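PDB 2WNW: activated BY transcription factor SSRB from Salmonella enterica, which is a glycosyl hydrolase family 30 protein that combines a TIM-barrel domain with a beta-sandwich domain. Local coordinates for residues Arg118-Leu123 with Leu178-Arg183. Numbering follows the deposited sequence.
Sequences RDEAHL and LLEYRR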
loop_
_atom_site.group_PDB
_atom_site.type_symbol
_atom_site.label_atom_id
_atom_site.label_comp_id
_atom_site.label_asym_id
_atom_site.label_seq_id
_atom_site.Cartn_x
_atom_site.Cartn_y
_atom_site.Cartn_z
ATOM N N ARG A 118 -20.155 -9.286 39.831
ATOM C CA ARG A 118 -19.773 -7.981 39.322
ATOM C C ARG A 118 -20.057 -7.847 37.825
ATOM O O ARG A 118 -20.601 -6.833 37.378
ATOM C CB ARG A 118 -18.299 -7.726 39.613
ATOM C CG ARG A 118 -17.857 -6.328 39.281
ATOM C CD ARG A 118 -16.754 -5.880 40.214
ATOM N NE ARG A 118 -16.177 -4.611 39.786
ATOM C CZ ARG A 118 -15.287 -3.924 40.491
ATOM N NH1 ARG A 118 -14.875 -4.381 41.668
ATOM N NH2 ARG A 118 -14.792 -2.792 40.009
ATOM N N ASP A 119 -19.692 -8.863 37.047
ATOM C CA ASP A 119 -19.954 -8.824 35.613
ATOM C C ASP A 119 -21.460 -8.885 35.363
ATOM O O ASP A 119 -21.963 -8.296 34.406
ATOM C CB ASP A 119 -19.284 -9.999 34.892
ATOM C CG ASP A 119 -17.782 -9.819 34.735
ATOM O OD1 ASP A 119 -17.205 -10.457 33.831
ATOM O OD2 ASP A 119 -17.177 -9.050 35.512
ATOM N N GLU A 120 -22.178 -9.600 36.226
ATOM C CA GLU A 120 -23.623 -9.740 36.074
ATOM C C GLU A 120 -24.361 -8.418 36.246
ATOM O O GLU A 120 -25.414 -8.199 35.650
ATOM C CB GLU A 120 -24.163 -10.775 37.072
ATOM C CG GLU A 120 -23.483 -12.130 36.948
ATOM C CD GLU A 120 -24.080 -13.194 37.853
ATOM O OE1 GLU A 120 -24.426 -12.874 39.007
ATOM O OE2 GLU A 120 -24.182 -14.356 37.408
ATOM N N ALA A 121 -23.801 -7.527 37.050
ATOM C CA ALA A 121 -24.442 -6.244 37.284
ATOM C C ALA A 121 -23.958 -5.135 36.353
ATOM O O ALA A 121 -24.734 -4.261 35.966
ATOM C CB ALA A 121 -24.234 -5.827 38.733
ATOM N N HIS A 122 -22.683 -5.182 35.980
ATOM C CA HIS A 122 -22.098 -4.134 35.147
ATOM C C HIS A 122 -21.921 -4.402 33.655
ATOM O O HIS A 122 -21.987 -3.472 32.849
ATOM C CB HIS A 122 -20.747 -3.733 35.739
ATOM C CG HIS A 122 -20.838 -3.194 37.133
ATOM N ND1 HIS A 122 -19.738 -3.062 37.952
ATOM C CD2 HIS A 122 -21.896 -2.740 37.846
ATOM C CE1 HIS A 122 -20.114 -2.549 39.111
ATOM N NE2 HIS A 122 -21.419 -2.345 39.072
ATOM N N LEU A 123 -21.694 -5.657 33.282
ATOM C CA LEU A 123 -21.476 -5.988 31.878
ATOM C C LEU A 123 -22.625 -6.681 31.168
ATOM O O LEU A 123 -23.034 -6.262 30.088
ATOM C CB LEU A 123 -20.223 -6.858 31.735
ATOM C CG LEU A 123 -18.874 -6.150 31.856
ATOM C CD1 LEU A 123 -17.772 -7.167 32.067
ATOM C CD2 LEU A 123 -18.623 -5.338 30.596
ATOM N N LEU A 178 -16.600 -18.606 30.293
ATOM C CA LEU A 178 -17.402 -18.949 29.122
ATOM C C LEU A 178 -18.716 -19.635 29.504
ATOM O O LEU A 178 -19.762 -19.338 28.931
ATOM C CB LEU A 178 -16.602 -19.847 28.171
ATOM C CG LEU A 178 -15.390 -19.215 27.473
ATOM C CD1 LEU A 178 -14.637 -20.274 26.679
ATOM C CD2 LEU A 178 -15.854 -18.089 26.555
ATOM N N LEU A 179 -18.661 -20.553 30.468
ATOM C CA LEU A 179 -19.868 -21.251 30.913
ATOM C C LEU A 179 -20.821 -20.272 31.591
ATOM O O LEU A 179 -22.035 -20.321 31.384
ATOM C CB LEU A 179 -19.503 -22.376 31.883
ATOM C CG LEU A 179 -18.654 -23.495 31.278
ATOM C CD1 LEU A 179 -18.263 -24.483 32.357
ATOM C CD2 LEU A 179 -19.438 -24.182 30.168
ATOM N N GLU A 180 -20.258 -19.387 32.407
ATOM C CA GLU A 180 -21.034 -18.370 33.115
ATOM C C GLU A 180 -21.810 -17.505 32.121
ATOM O O GLU A 180 -23.018 -17.305 32.262
ATOM C CB GLU A 180 -20.089 -17.503 33.953
ATOM C CG GLU A 180 -20.623 -16.133 34.364
ATOM C CD GLU A 180 -21.885 -16.199 35.205
ATOM O OE1 GLU A 180 -22.131 -17.238 35.854
ATOM O OE2 GLU A 180 -22.627 -15.192 35.227
ATOM N N TYR A 181 -21.116 -16.996 31.108
ATOM C CA TYR A 181 -21.771 -16.166 30.109
ATOM C C TYR A 181 -22.797 -16.942 29.282
ATOM O O TYR A 181 -23.850 -16.408 28.940
ATOM C CB TYR A 181 -20.727 -15.503 29.201
ATOM C CG TYR A 181 -20.162 -14.219 29.785
ATOM C CD1 TYR A 181 -20.179 -13.031 29.056
ATOM C CD2 TYR A 181 -19.656 -14.183 31.085
ATOM C CE1 TYR A 181 -19.711 -11.834 29.611
ATOM C CE2 TYR A 181 -19.188 -12.998 31.648
ATOM C CZ TYR A 181 -19.218 -11.828 30.907
ATOM O OH TYR A 181 -18.765 -10.653 31.465
ATOM N N ARG A 182 -22.509 -18.203 28.974
ATOM C CA ARG A 182 -23.450 -18.999 28.194
ATOM C C ARG A 182 -24.754 -19.188 28.974
ATOM O O ARG A 182 -25.838 -19.236 28.387
ATOM C CB ARG A 182 -22.843 -20.360 27.832
ATOM C CG ARG A 182 -23.684 -21.141 26.829
ATOM C CD ARG A 182 -22.883 -22.230 26.125
ATOM N NE ARG A 182 -22.455 -23.297 27.026
ATOM C CZ ARG A 182 -21.750 -24.356 26.638
ATOM N NH1 ARG A 182 -21.393 -24.485 25.366
ATOM N NH2 ARG A 182 -21.405 -25.287 27.516
ATOM N N ARG A 183 -24.647 -19.291 30.294
ATOM C CA ARG A 183 -25.823 -19.452 31.146
ATOM C C ARG A 183 -26.727 -18.227 31.065
ATOM O O ARG A 183 -27.936 -18.325 31.270
ATOM C CB ARG A 183 -25.408 -19.657 32.601
ATOM C CG ARG A 183 -25.085 -21.089 32.987
ATOM C CD ARG A 183 -24.558 -21.113 34.407
ATOM N NE ARG A 183 -25.382 -20.280 35.281
ATOM C CZ ARG A 183 -24.904 -19.547 36.281
ATOM N NH1 ARG A 183 -23.600 -19.544 36.536
ATOM N NH2 ARG A 183 -25.723 -18.806 37.016
#
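Asp119 takes the phenol of Tyr181 on its carboxylate. Tyr181 OH donates to Asp119 OD1 over 2.8 Å. The hydroxyl arrives on the anti side of that oxygen, 34° out of the carboxylate plane. OD1 lies in the plane of the ring, at its edge, and carboxylate and ring stand almost perpendicular, 86° apart. Tyr102 OH also hydrogen-bonds to Asp119 OD1, so two tyrosine hydroxyls grip one buried oxygen and would be expected to stabilise its negative charge.

Glu120 reaches across with a chain extended beyond CG and meets Glu180. Glu120 OE2 and Glu180 OE2 are 2.8 Å apart, although both are acceptors of like charge and not hydrogen-bonded, and the two carboxylate planes are turned 49° from each other. His184 NE2 comes close to both oxygens, in contacts whose nature is not decided. On helix 167-183, Glu180 is bent at chi2, and Glu180 OE1 forms a salt bridge of 2.8 Å with Arg183 NH1. The positive charge there probably offsets part of the repulsion. Arg183 NH2 stays 4.7 Å from Glu120 OE2, not in contact.

Both segments belong to the TIM-barrel domain, whose barrel has eight parallel strands. Short helix 117-122 lies in the connection between strands 85-90 and 138-143, and helix 167-183 leads from strand 138-143 to strand 190-192. The contact thus joins successive crossovers on the outside of the barrel.

Leu123 sets its CD1 3.7 Å from Tyr181 OH, beside the bond to Asp119. Ile127 of helix 124-133 also touches the Tyr181 side chain.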